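SufC protein (Thermus thermophilus, PDB 2D2E) probably binds and hydrolyses ATP as the cytoplasmic ABC-type ATPase of the Suf system for iron-sulfur cluster assembly. Local coordinates at residues E148-E153 with K180-G185; L126-W131 with Q156-E161; G46-G51 with Y55-G60. All blocks are in the same frame, centred on the assembly; numbering follows the deposited sequence. Where two conformers were deposited one is given.

Interaction 1: residues E148-E153 with K180-G185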
ATOM      1  N   GLU A 148       7.726  12.082   7.983  1.00 36.35           N
ATOM      2  CA  GLU A 148       7.281  13.138   7.098  1.00 33.41           C
ATOM      3  C   GLU A 148       6.927  12.674   5.694  1.00 30.81           C
ATOM      4  O   GLU A 148       5.968  13.157   5.104  1.00 28.36           O
ATOM      5  CB  GLU A 148       8.342  14.237   7.036  1.00 33.56           C
ATOM      6  N   LYS A 149       7.713  11.758   5.138  1.00 28.15           N
ATOM      7  CA  LYS A 149       7.427  11.260   3.792  1.00 24.25           C
ATOM      8  C   LYS A 149       6.116  10.461   3.866  1.00 21.86           C
ATOM      9  O   LYS A 149       5.281  10.506   2.938  1.00 19.26           O
ATOM     10  CB  LYS A 149       8.562  10.371   3.288  1.00 25.05           C
ATOM     11  N   LYS A 150       5.918   9.769   4.987  1.00 22.26           N
ATOM     12  CA  LYS A 150       4.692   8.983   5.173  1.00 22.33           C
ATOM     13  C   LYS A 150       3.458   9.888   5.225  1.00 18.73           C
ATOM     14  O   LYS A 150       2.422   9.554   4.645  1.00 17.53           O
ATOM     15  CB  LYS A 150       4.775   8.155   6.462  1.00 23.43           C
ATOM     16  CG  LYS A 150       5.829   7.025   6.455  1.00 24.71           C
ATOM     17  CD  LYS A 150       5.423   5.816   5.588  1.00 24.02           C
ATOM     18  CE  LYS A 150       6.485   4.714   5.686  1.00 26.96           C
ATOM     19  NZ  LYS A 150       6.209   3.529   4.837  1.00 21.09           N
ATOM     20  N   ARG A 151       3.551  11.017   5.931  1.00 19.55           N
ATOM     21  CA  ARG A 151       2.414  11.936   6.018  1.00 20.33           C
ATOM     22  C   ARG A 151       1.995  12.423   4.642  1.00 17.49           C
ATOM     23  O   ARG A 151       0.809  12.519   4.346  1.00 16.72           O
ATOM     24  CB  ARG A 151       2.747  13.150   6.884  1.00 26.97           C
ATOM     25  CG  ARG A 151       2.724  12.880   8.376  1.00 31.76           C
ATOM     26  CD  ARG A 151       2.667  14.184   9.179  1.00 36.75           C
ATOM     27  NE  ARG A 151       1.409  14.908   8.970  1.00 43.60           N
ATOM     28  CZ  ARG A 151       1.033  15.983   9.664  1.00 47.36           C
ATOM     29  NH1 ARG A 151       1.815  16.472  10.618  1.00 46.98           N
ATOM     30  NH2 ARG A 151      -0.128  16.571   9.409  1.00 45.69           N
ATOM     31  N   ASN A 152       2.980  12.758   3.807  1.00 18.62           N
ATOM     32  CA  ASN A 152       2.709  13.231   2.460  1.00 19.34           C
ATOM     33  C   ASN A 152       2.036  12.148   1.627  1.00 14.30           C
ATOM     34  O   ASN A 152       1.140  12.434   0.840  1.00 16.90           O
ATOM     35  CB  ASN A 152       4.010  13.658   1.772  1.00 25.42           C
ATOM     36  CG  ASN A 152       3.772  14.240   0.390  1.00 41.27           C
ATOM     37  OD1 ASN A 152       3.215  13.581  -0.495  1.00 46.91           O
ATOM     38  ND2 ASN A 152       4.194  15.485   0.200  1.00 43.20           N
ATOM     39  N   GLU A 153       2.479  10.904   1.783  0.50 15.03           N
ATOM     40  CA  GLU A 153       1.884   9.805   1.029  0.50 12.80           C
ATOM     41  C   GLU A 153       0.441   9.550   1.469  0.50 13.40           C
ATOM     42  O   GLU A 153      -0.407   9.196   0.650  0.50 11.98           O
ATOM     43  CB  GLU A 153       2.697   8.518   1.206  0.50 16.61           C
ATOM     44  CG  GLU A 153       4.130   8.606   0.704  0.50 22.21           C
ATOM     45  CD  GLU A 153       4.847   7.272   0.755  0.50 25.84           C
ATOM     46  OE1 GLU A 153       4.574   6.479   1.682  0.50 28.91           O
ATOM     47  OE2 GLU A 153       5.692   7.024  -0.129  0.50 30.62           O
ATOM     48  N   LYS A 180       1.190   5.005  13.114  1.00 11.53           N
ATOM     49  CA  LYS A 180      -0.104   5.602  13.391  1.00 14.61           C
ATOM     50  C   LYS A 180      -0.583   6.524  12.272  1.00 14.34           C
ATOM     51  O   LYS A 180      -1.781   6.617  12.029  1.00 13.45           O
ATOM     52  CB  LYS A 180      -0.086   6.327  14.749  1.00 15.39           C
ATOM     53  CG  LYS A 180      -0.184   5.338  15.907  1.00 16.91           C
ATOM     54  CD  LYS A 180      -0.455   6.023  17.237  1.00 22.03           C
ATOM     55  CE  LYS A 180      -0.778   4.993  18.307  1.00 26.54           C
ATOM     56  NZ  LYS A 180      -0.912   5.623  19.643  1.00 30.46           N
ATOM     57  N   VAL A 181       0.343   7.203  11.604  1.00 14.05           N
ATOM     58  CA  VAL A 181      -0.023   8.083  10.495  1.00 14.71           C
ATOM     59  C   VAL A 181      -0.640   7.238   9.381  1.00 14.20           C
ATOM     60  O   VAL A 181      -1.663   7.604   8.781  1.00 14.31           O
ATOM     61  CB  VAL A 181       1.199   8.814   9.935  1.00 15.76           C
ATOM     62  CG1 VAL A 181       0.908   9.302   8.525  1.00 23.29           C
ATOM     63  CG2 VAL A 181       1.553   9.992  10.838  1.00 22.25           C
ATOM     64  N   VAL A 182       0.003   6.119   9.066  1.00 12.57           N
ATOM     65  CA  VAL A 182      -0.542   5.263   8.026  1.00 11.48           C
ATOM     66  C   VAL A 182      -1.893   4.682   8.466  1.00 12.29           C
ATOM     67  O   VAL A 182      -2.822   4.602   7.675  1.00 11.03           O
ATOM     68  CB  VAL A 182       0.478   4.162   7.652  1.00 13.18           C
ATOM     69  CG1 VAL A 182      -0.118   3.180   6.631  1.00 13.45           C
ATOM     70  CG2 VAL A 182       1.705   4.829   7.040  1.00 13.78           C
ATOM     71  N   ALA A 183      -2.012   4.263   9.725  1.00 11.37           N
ATOM     72  CA  ALA A 183      -3.289   3.710  10.187  1.00 10.56           C
ATOM     73  C   ALA A 183      -4.401   4.744  10.081  1.00 10.76           C
ATOM     74  O   ALA A 183      -5.523   4.414   9.714  1.00 14.49           O
ATOM     75  CB  ALA A 183      -3.162   3.220  11.630  1.00 13.58           C
ATOM     76  N   ARG A 184      -4.102   5.995  10.412  1.00 11.86           N
ATOM     77  CA  ARG A 184      -5.129   7.036  10.341  1.00 13.93           C
ATOM     78  C   ARG A 184      -5.644   7.127   8.918  1.00 13.99           C
ATOM     79  O   ARG A 184      -6.853   7.193   8.685  1.00 13.17           O
ATOM     80  CB  ARG A 184      -4.560   8.387  10.773  1.00 17.44           C
ATOM     81  CG  ARG A 184      -5.568   9.527  10.635  1.00 24.40           C
ATOM     82  CD  ARG A 184      -5.109  10.767  11.379  1.00 33.06           C
ATOM     83  NE  ARG A 184      -4.963  10.506  12.809  1.00 42.09           N
ATOM     84  CZ  ARG A 184      -4.950  11.451  13.744  1.00 41.00           C
ATOM     85  NH1 ARG A 184      -5.077  12.731  13.408  1.00 41.73           N
ATOM     86  NH2 ARG A 184      -4.811  11.118  15.020  1.00 46.39           N
ATOM     87  N   GLY A 185      -4.719   7.085   7.962  1.00 12.32           N
ATOM     88  CA  GLY A 185      -5.113   7.155   6.567  1.00 11.40           C
ATOM     89  C   GLY A 185      -5.895   5.927   6.114  1.00 13.41           C
ATOM     90  O   GLY A 185      -6.949   6.046   5.492  1.00 12.00           O
TER
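Where Arg151 meets Val181 and Lys150 meets Val182, the two helical segments 148-153 and 180-185 run side by side in the same direction, their axes 9.3 Å apart and only 6° from parallel. The closest pair of CA atoms is Arg151 CA and Val181 CA, 6.4 Å apart. Val181 carries most of the contact: its CB points at the neighbouring helix, and CG1 rests 3.9 Å from Arg151 CA. With CG1 anti to the backbone N (chi1 160°) and CG2 beside it, both methyls reach the Arg151 CG methylene, CG2 at 4.0 Å, and the two side chains cross nearly at right angles. By sequence, helix 148-160 begins at the end of the ABC signature motif, and helix 176-189 follows the Walker B strand 164-168, so this pairing joins the helix after the signature sequence to the helix after Walker B. Lys150 bends at chi2 (-74°), passing its CD 4.1 Å from Val182 CG2 before the chain leads away. NZ ends in salt bridges to Glu169 and Asp171, just beyond the Walker B strand. The guanidinium of Arg151 leaves the valines too, for cation-pi contacts with Trp131 and Tyr135.

Interaction 2: residues L126-W131 with Q156-E161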
ATOM      1  N   LEU A 126      -8.509  16.552   4.865  1.00 18.87           N
ATOM      2  CA  LEU A 126      -8.021  17.067   6.142  1.00 20.28           C
ATOM      3  C   LEU A 126      -9.015  16.781   7.266  1.00 15.90           C
ATOM      4  O   LEU A 126      -8.618  16.466   8.378  1.00 22.30           O
ATOM      5  CB  LEU A 126      -7.770  18.572   6.049  1.00 18.99           C
ATOM      6  CG  LEU A 126      -6.612  18.999   5.146  1.00 23.37           C
ATOM      7  CD1 LEU A 126      -6.619  20.520   5.014  1.00 23.12           C
ATOM      8  CD2 LEU A 126      -5.289  18.487   5.692  1.00 21.86           C
ATOM      9  N   GLU A 127     -10.306  16.889   6.973  1.00 20.83           N
ATOM     10  CA  GLU A 127     -11.332  16.617   7.983  1.00 21.17           C
ATOM     11  C   GLU A 127     -11.272  15.152   8.430  1.00 23.85           C
ATOM     12  O   GLU A 127     -11.324  14.843   9.623  1.00 23.39           O
ATOM     13  CB  GLU A 127     -12.716  16.897   7.415  1.00 24.86           C
ATOM     14  CG  GLU A 127     -13.038  18.365   7.264  1.00 32.37           C
ATOM     15  CD  GLU A 127     -14.348  18.591   6.526  1.00 38.04           C
ATOM     16  OE1 GLU A 127     -15.263  17.752   6.662  1.00 42.90           O
ATOM     17  OE2 GLU A 127     -14.462  19.614   5.818  1.00 45.55           O
ATOM     18  N   LEU A 128     -11.156  14.253   7.463  1.00 21.36           N
ATOM     19  CA  LEU A 128     -11.100  12.833   7.773  1.00 25.51           C
ATOM     20  C   LEU A 128      -9.862  12.482   8.593  1.00 26.45           C
ATOM     21  O   LEU A 128      -9.913  11.617   9.466  1.00 26.38           O
ATOM     22  CB  LEU A 128     -11.114  12.014   6.483  1.00 20.76           C
ATOM     23  CG  LEU A 128     -12.442  11.962   5.727  1.00 28.29           C
ATOM     24  CD1 LEU A 128     -12.264  11.206   4.428  1.00 28.09           C
ATOM     25  CD2 LEU A 128     -13.501  11.283   6.594  1.00 35.32           C
ATOM     26  N   LEU A 129      -8.749  13.150   8.307  1.00 20.69           N
ATOM     27  CA  LEU A 129      -7.495  12.910   9.012  1.00 18.35           C
ATOM     28  C   LEU A 129      -7.369  13.762  10.270  1.00 21.61           C
ATOM     29  O   LEU A 129      -6.456  13.570  11.067  1.00 22.46           O
ATOM     30  CB  LEU A 129      -6.321  13.235   8.099  1.00 18.41           C
ATOM     31  CG  LEU A 129      -6.180  12.367   6.859  1.00 17.03           C
ATOM     32  CD1 LEU A 129      -5.083  12.929   5.953  1.00 16.69           C
ATOM     33  CD2 LEU A 129      -5.859  10.935   7.288  1.00 17.56           C
ATOM     34  N   ASP A 130      -8.298  14.703  10.437  1.00 22.69           N
ATOM     35  CA  ASP A 130      -8.267  15.630  11.561  1.00 25.87           C
ATOM     36  C   ASP A 130      -6.914  16.352  11.584  1.00 25.99           C
ATOM     37  O   ASP A 130      -6.254  16.430  12.628  1.00 26.05           O
ATOM     38  CB  ASP A 130      -8.486  14.903  12.893  1.00 30.37           C
ATOM     39  CG  ASP A 130      -8.580  15.870  14.071  1.00 37.69           C
ATOM     40  OD1 ASP A 130      -8.289  15.455  15.214  1.00 33.74           O
ATOM     41  OD2 ASP A 130      -8.956  17.045  13.853  1.00 34.71           O
ATOM     42  N   TRP A 131      -6.497  16.860  10.417  1.00 22.94           N
ATOM     43  CA  TRP A 131      -5.235  17.599  10.266  1.00 23.57           C
ATOM     44  C   TRP A 131      -5.548  19.063   9.951  1.00 21.93           C
ATOM     45  O   TRP A 131      -6.590  19.359   9.365  1.00 24.12           O
ATOM     46  CB  TRP A 131      -4.384  17.028   9.118  1.00 24.55           C
ATOM     47  CG  TRP A 131      -3.744  15.707   9.408  1.00 25.42           C
ATOM     48  CD1 TRP A 131      -3.888  14.955  10.539  1.00 29.43           C
ATOM     49  CD2 TRP A 131      -2.900  14.951   8.529  1.00 27.70           C
ATOM     50  NE1 TRP A 131      -3.190  13.779  10.419  1.00 24.98           N
ATOM     51  CE2 TRP A 131      -2.568  13.752   9.198  1.00 27.82           C
ATOM     52  CE3 TRP A 131      -2.381  15.177   7.247  1.00 28.38           C
ATOM     53  CZ2 TRP A 131      -1.758  12.766   8.619  1.00 27.86           C
ATOM     54  CZ3 TRP A 131      -1.568  14.191   6.671  1.00 28.48           C
ATOM     55  CH2 TRP A 131      -1.263  13.008   7.361  1.00 25.39           C
ATOM     56  N   GLN A 156      -1.857  11.964  -0.050  1.00 14.01           N
ATOM     57  CA  GLN A 156      -2.108  11.580  -1.440  1.00 13.86           C
ATOM     58  C   GLN A 156      -3.132  10.438  -1.471  1.00 12.43           C
ATOM     59  O   GLN A 156      -3.992  10.379  -2.349  1.00 12.37           O
ATOM     60  CB  GLN A 156      -0.835  11.095  -2.133  1.00 15.36           C
ATOM     61  CG  GLN A 156       0.160  12.181  -2.376  1.00 14.94           C
ATOM     62  CD  GLN A 156       1.331  11.668  -3.172  1.00 14.31           C
ATOM     63  OE1 GLN A 156       1.165  11.196  -4.304  1.00 17.64           O
ATOM     64  NE2 GLN A 156       2.513  11.732  -2.582  1.00 20.19           N
ATOM     65  N   LEU A 157      -3.022   9.513  -0.525  1.00 12.43           N
ATOM     66  CA  LEU A 157      -3.964   8.387  -0.473  1.00 14.57           C
ATOM     67  C   LEU A 157      -5.411   8.867  -0.416  1.00 16.04           C
ATOM     68  O   LEU A 157      -6.265   8.367  -1.141  1.00 15.58           O
ATOM     69  CB  LEU A 157      -3.694   7.502   0.758  1.00 13.48           C
ATOM     70  CG  LEU A 157      -4.636   6.300   0.960  1.00 12.67           C
ATOM     71  CD1 LEU A 157      -4.349   5.202  -0.096  1.00 13.99           C
ATOM     72  CD2 LEU A 157      -4.433   5.725   2.366  1.00 14.68           C
ATOM     73  N   LEU A 158      -5.687   9.830   0.459  0.50 12.84           N
ATOM     74  CA  LEU A 158      -7.046  10.346   0.594  0.50 13.96           C
ATOM     75  C   LEU A 158      -7.496  11.209  -0.582  0.50 18.29           C
ATOM     76  O   LEU A 158      -8.651  11.131  -1.011  0.50 22.59           O
ATOM     77  CB  LEU A 158      -7.178  11.149   1.892  0.50 14.75           C
ATOM     78  CG  LEU A 158      -7.574  10.349   3.138  0.50 18.59           C
ATOM     79  CD1 LEU A 158      -7.515  11.246   4.334  0.50 15.27           C
ATOM     80  CD2 LEU A 158      -8.975   9.797   2.996  0.50 24.20           C
ATOM     81  N   VAL A 159      -6.593  12.029  -1.102  1.00 15.19           N
ATOM     82  CA  VAL A 159      -6.939  12.913  -2.217  1.00 16.39           C
ATOM     83  C   VAL A 159      -7.087  12.239  -3.581  1.00 18.20           C
ATOM     84  O   VAL A 159      -7.994  12.583  -4.361  1.00 18.83           O
ATOM     85  CB  VAL A 159      -5.903  14.070  -2.307  1.00 18.05           C
ATOM     86  CG1 VAL A 159      -6.144  14.925  -3.542  1.00 22.87           C
ATOM     87  CG2 VAL A 159      -6.012  14.953  -1.039  1.00 16.52           C
ATOM     88  N   LEU A 160      -6.211  11.279  -3.863  0.50 15.54           N
ATOM     89  CA  LEU A 160      -6.239  10.570  -5.141  0.50 15.06           C
ATOM     90  C   LEU A 160      -7.357   9.536  -5.241  0.50 17.34           C
ATOM     91  O   LEU A 160      -7.675   9.072  -6.334  0.50 19.79           O
ATOM     92  CB  LEU A 160      -4.891   9.900  -5.412  0.50 12.81           C
ATOM     93  CG  LEU A 160      -3.724  10.862  -5.674  0.50 15.68           C
ATOM     94  CD1 LEU A 160      -2.447  10.073  -5.926  0.50 19.41           C
ATOM     95  CD2 LEU A 160      -4.041  11.742  -6.867  0.50 13.58           C
ATOM     96  N   GLU A 161      -7.945   9.175  -4.106  1.00 19.51           N
ATOM     97  CA  GLU A 161      -9.045   8.209  -4.090  1.00 20.62           C
ATOM     98  C   GLU A 161      -8.849   6.906  -4.866  1.00 16.08           C
ATOM     99  O   GLU A 161      -9.636   6.568  -5.739  1.00 17.35           O
ATOM    100  CB  GLU A 161     -10.321   8.879  -4.612  1.00 29.63           C
ATOM    101  CG  GLU A 161     -10.844  10.015  -3.769  1.00 44.19           C
ATOM    102  CD  GLU A 161     -12.247  10.406  -4.172  1.00 50.36           C
ATOM    103  OE1 GLU A 161     -12.444  10.769  -5.352  1.00 55.11           O
ATOM    104  OE2 GLU A 161     -13.145  10.341  -3.306  1.00 51.01           O
TER
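Leu128 and Leu129 meet Leu158 in a buried, purely apolar contact between the C-terminal ends of helix 115-129 and helix 148-160, away from the nucleotide site. Leu158 points into the other segment. In the conformer given, one of two modelled, its CD2 lies 3.9 Å from Leu128 CD1, the two chains meeting at a slant. Leu128 holds its CG anti to the carbonyl carbon (chi1 -72°), which carries CD1 to that methyl. Leu129 also points toward Leu158, but Leu158 CD1 is placed too close to it for real carbons, so that side of the contact is doubtful in detail. Helix 115-129 closes here with a Schellman motif: Asp130 takes a positive phi of 55°, Trp131 N bonds to Leu126 O at 3.0 Å, and Asp130 N makes a weak bond to Glu127 O. The reversal folds the Trp131 indole back over Leu129, whose CB sits 3.7 Å above one ring face, offset toward the rim. Helix 176-189 borders the cluster, with Ala188 against Leu128 and Met189 against Leu158, while Arg184 NH1 hydrogen-bonds to Leu129 O.

Interaction 3: residues G46-G51 with Y55-G60; sequences GKILAG and YTVERG
Ile48 and Tyr55 cross at about a right angle just past the P-loop (Walker A) of this ABC ATPase, where helix 42-50 hands the chain on to strand 56-58 of the antiparallel sheet. The Ile48 CG1 branch, beside the backbone N (chi1 -69°), does the touching: CG1 lies 3.8 Å from Tyr55 CG, and CD1 reaches Tyr55 CB at 4.1 Å. Lys47, one residue earlier on the helix, crosses the far half of the ring obliquely. Its CB lies 4.0 Å from Tyr55 CE1, and the extended chain beyond brings CD within 3.7 Å of Tyr55 OH, so it is the aliphatic part of the lysine that packs here. The tyrosine also lies close to Thr44, one of the residues that bind ADP. With an alanine at Tyr55, the ring that Ile48 and Lys47 both pack on would be gone, which would probably open a gap beside Ile48 and set the Lys47 chain free to swing. The helix ends in a Schellman motif at Gly51, whose phi is 104°, with Asp52 N bonding back to Lys47 O. The other branch of Ile48 serves the strand: its CG2 stands 4.2 Å from Val57 CG2.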
ATOM      1  N   GLY A  46       5.107  -6.539  -3.144  1.00 12.96           N
ATOM      2  CA  GLY A  46       4.688  -5.156  -3.228  1.00 12.23           C
ATOM      3  C   GLY A  46       5.340  -4.430  -4.397  1.00 15.37           C
ATOM      4  O   GLY A  46       4.695  -3.634  -5.045  1.00 14.51           O
ATOM      5  N   LYS A  47       6.611  -4.703  -4.675  1.00 12.98           N
ATOM      6  CA  LYS A  47       7.281  -4.008  -5.767  1.00 15.22           C
ATOM      7  C   LYS A  47       6.736  -4.449  -7.117  1.00 14.97           C
ATOM      8  O   LYS A  47       6.615  -3.630  -8.041  1.00 16.84           O
ATOM      9  CB  LYS A  47       8.783  -4.256  -5.693  1.00 17.27           C
ATOM     10  CG  LYS A  47       9.432  -3.619  -4.482  1.00 18.78           C
ATOM     11  CD  LYS A  47      10.910  -3.989  -4.395  1.00 22.23           C
ATOM     12  CE  LYS A  47      11.555  -3.345  -3.173  1.00 31.41           C
ATOM     13  NZ  LYS A  47      12.999  -3.693  -3.034  1.00 34.77           N
ATOM     14  N   ILE A  48       6.414  -5.736  -7.226  1.00 15.39           N
ATOM     15  CA  ILE A  48       5.864  -6.280  -8.458  1.00 15.04           C
ATOM     16  C   ILE A  48       4.473  -5.703  -8.667  1.00 16.33           C
ATOM     17  O   ILE A  48       4.091  -5.404  -9.793  1.00 15.63           O
ATOM     18  CB  ILE A  48       5.838  -7.810  -8.405  1.00 14.83           C
ATOM     19  CG1 ILE A  48       7.283  -8.318  -8.461  1.00 13.25           C
ATOM     20  CG2 ILE A  48       4.994  -8.384  -9.550  1.00 18.29           C
ATOM     21  CD1 ILE A  48       7.428  -9.813  -8.391  1.00 18.31           C
ATOM     22  N   LEU A  49       3.712  -5.531  -7.583  1.00 14.52           N
ATOM     23  CA  LEU A  49       2.372  -4.925  -7.721  1.00 16.23           C
ATOM     24  C   LEU A  49       2.494  -3.500  -8.238  1.00 18.30           C
ATOM     25  O   LEU A  49       1.645  -3.029  -8.985  1.00 23.27           O
ATOM     26  CB  LEU A  49       1.634  -4.899  -6.378  1.00 16.20           C
ATOM     27  CG  LEU A  49       0.958  -6.228  -6.055  1.00 14.63           C
ATOM     28  CD1 LEU A  49       0.776  -6.359  -4.535  1.00 14.26           C
ATOM     29  CD2 LEU A  49      -0.384  -6.319  -6.803  1.00 20.43           C
ATOM     30  N   ALA A  50       3.550  -2.818  -7.826  1.00 16.48           N
ATOM     31  CA  ALA A  50       3.790  -1.443  -8.247  1.00 21.71           C
ATOM     32  C   ALA A  50       4.207  -1.395  -9.711  1.00 24.31           C
ATOM     33  O   ALA A  50       3.984  -0.398 -10.394  1.00 25.38           O
ATOM     34  CB  ALA A  50       4.867  -0.820  -7.386  1.00 18.36           C
ATOM     35  N   GLY A  51       4.802  -2.482 -10.185  1.00 20.36           N
ATOM     36  CA  GLY A  51       5.256  -2.531 -11.564  1.00 18.82           C
ATOM     37  C   GLY A  51       6.762  -2.379 -11.725  1.00 23.60           C
ATOM     38  O   GLY A  51       7.232  -2.014 -12.799  1.00 21.64           O
ATOM     39  N   TYR A  55      11.993  -6.905 -11.979  1.00 27.82           N
ATOM     40  CA  TYR A  55      11.533  -8.275 -11.794  1.00 26.65           C
ATOM     41  C   TYR A  55      10.991  -8.917 -13.052  1.00 25.51           C
ATOM     42  O   TYR A  55      10.443  -8.244 -13.921  1.00 31.55           O
ATOM     43  CB  TYR A  55      10.414  -8.332 -10.725  1.00 22.22           C
ATOM     44  CG  TYR A  55      10.974  -7.984  -9.360  1.00 26.02           C
ATOM     45  CD1 TYR A  55      11.021  -6.663  -8.933  1.00 27.46           C
ATOM     46  CD2 TYR A  55      11.520  -8.965  -8.537  1.00 24.46           C
ATOM     47  CE1 TYR A  55      11.602  -6.322  -7.725  1.00 27.80           C
ATOM     48  CE2 TYR A  55      12.117  -8.631  -7.317  1.00 27.91           C
ATOM     49  CZ  TYR A  55      12.152  -7.307  -6.927  1.00 23.44           C
ATOM     50  OH  TYR A  55      12.729  -6.952  -5.727  1.00 32.53           O
ATOM     51  N   THR A  56      11.134 -10.230 -13.127  1.00 26.77           N
ATOM     52  CA  THR A  56      10.644 -10.994 -14.260  1.00 26.64           C
ATOM     53  C   THR A  56       9.516 -11.904 -13.783  1.00 23.68           C
ATOM     54  O   THR A  56       9.720 -12.728 -12.900  1.00 26.37           O
ATOM     55  CB  THR A  56      11.764 -11.880 -14.860  1.00 28.86           C
ATOM     56  OG1 THR A  56      12.869 -11.056 -15.252  1.00 33.36           O
ATOM     57  CG2 THR A  56      11.248 -12.645 -16.069  1.00 35.87           C
ATOM     58  N   VAL A  57       8.320 -11.755 -14.347  1.00 21.45           N
ATOM     59  CA  VAL A  57       7.219 -12.620 -13.945  1.00 23.63           C
ATOM     60  C   VAL A  57       7.231 -13.854 -14.854  1.00 25.20           C
ATOM     61  O   VAL A  57       7.170 -13.745 -16.075  1.00 31.75           O
ATOM     62  CB  VAL A  57       5.855 -11.871 -14.014  1.00 21.60           C
ATOM     63  CG1 VAL A  57       4.702 -12.854 -13.784  1.00 27.55           C
ATOM     64  CG2 VAL A  57       5.841 -10.739 -12.973  1.00 24.75           C
ATOM     65  N   GLU A  58       7.331 -15.024 -14.237  1.00 24.55           N
ATOM     66  CA  GLU A  58       7.402 -16.295 -14.951  1.00 29.61           C
ATOM     67  C   GLU A  58       6.046 -16.925 -15.221  1.00 29.70           C
ATOM     68  O   GLU A  58       5.842 -17.589 -16.238  1.00 27.91           O
ATOM     69  CB  GLU A  58       8.227 -17.274 -14.128  1.00 27.71           C
ATOM     70  CG  GLU A  58       9.557 -16.705 -13.676  1.00 36.35           C
ATOM     71  CD  GLU A  58      10.701 -17.195 -14.523  1.00 39.76           C
ATOM     72  OE1 GLU A  58      10.493 -17.392 -15.742  1.00 49.28           O
ATOM     73  OE2 GLU A  58      11.805 -17.381 -13.976  1.00 39.46           O
ATOM     74  N   ARG A  59       5.122 -16.728 -14.295  1.00 24.34           N
ATOM     75  CA  ARG A  59       3.807 -17.312 -14.427  1.00 24.48           C
ATOM     76  C   ARG A  59       2.867 -16.525 -13.516  1.00 26.05           C
ATOM     77  O   ARG A  59       3.334 -15.819 -12.614  1.00 23.53           O
ATOM     78  CB  ARG A  59       3.868 -18.781 -13.989  1.00 20.05           C
ATOM     79  CG  ARG A  59       2.523 -19.462 -13.942  1.00 29.07           C
ATOM     80  CD  ARG A  59       2.590 -20.825 -13.262  1.00 35.46           C
ATOM     81  NE  ARG A  59       3.179 -21.848 -14.113  1.00 45.60           N
ATOM     82  CZ  ARG A  59       2.677 -23.070 -14.257  1.00 49.77           C
ATOM     83  NH1 ARG A  59       1.570 -23.415 -13.608  1.00 52.48           N
ATOM     84  NH2 ARG A  59       3.282 -23.945 -15.049  1.00 49.65           N
ATOM     85  N   GLY A  60       1.563 -16.616 -13.779  1.00 21.94           N
ATOM     86  CA  GLY A  60       0.593 -15.923 -12.941  1.00 20.47           C
ATOM     87  C   GLY A  60      -0.045 -14.665 -13.488  1.00 20.18           C
ATOM     88  O   GLY A  60       0.276 -14.191 -14.579  1.00 22.34           O
TER

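How the interactions relate
Interactions 1 and 2 share helix 148-160, one near its start and one at its end, and lie side by side with centres 10 Å apart. A hydrogen bond and a cation-pi contact join them, as side chains from 148-153 and 180-185 reach the end of helix 115-129. Interaction 2 is the more deeply buried and carried by leucines alone; interaction 1, partly buried, joins valines to the stems of charged side chains whose ends work elsewhere. Interaction 3 stands apart across the chain's centre, about 25 Å from interaction 1 between centres. Also partly buried, with Ile48 inside and Lys47 exposed, it sets helix against strand and adds an aromatic ring to the aliphatic contacts.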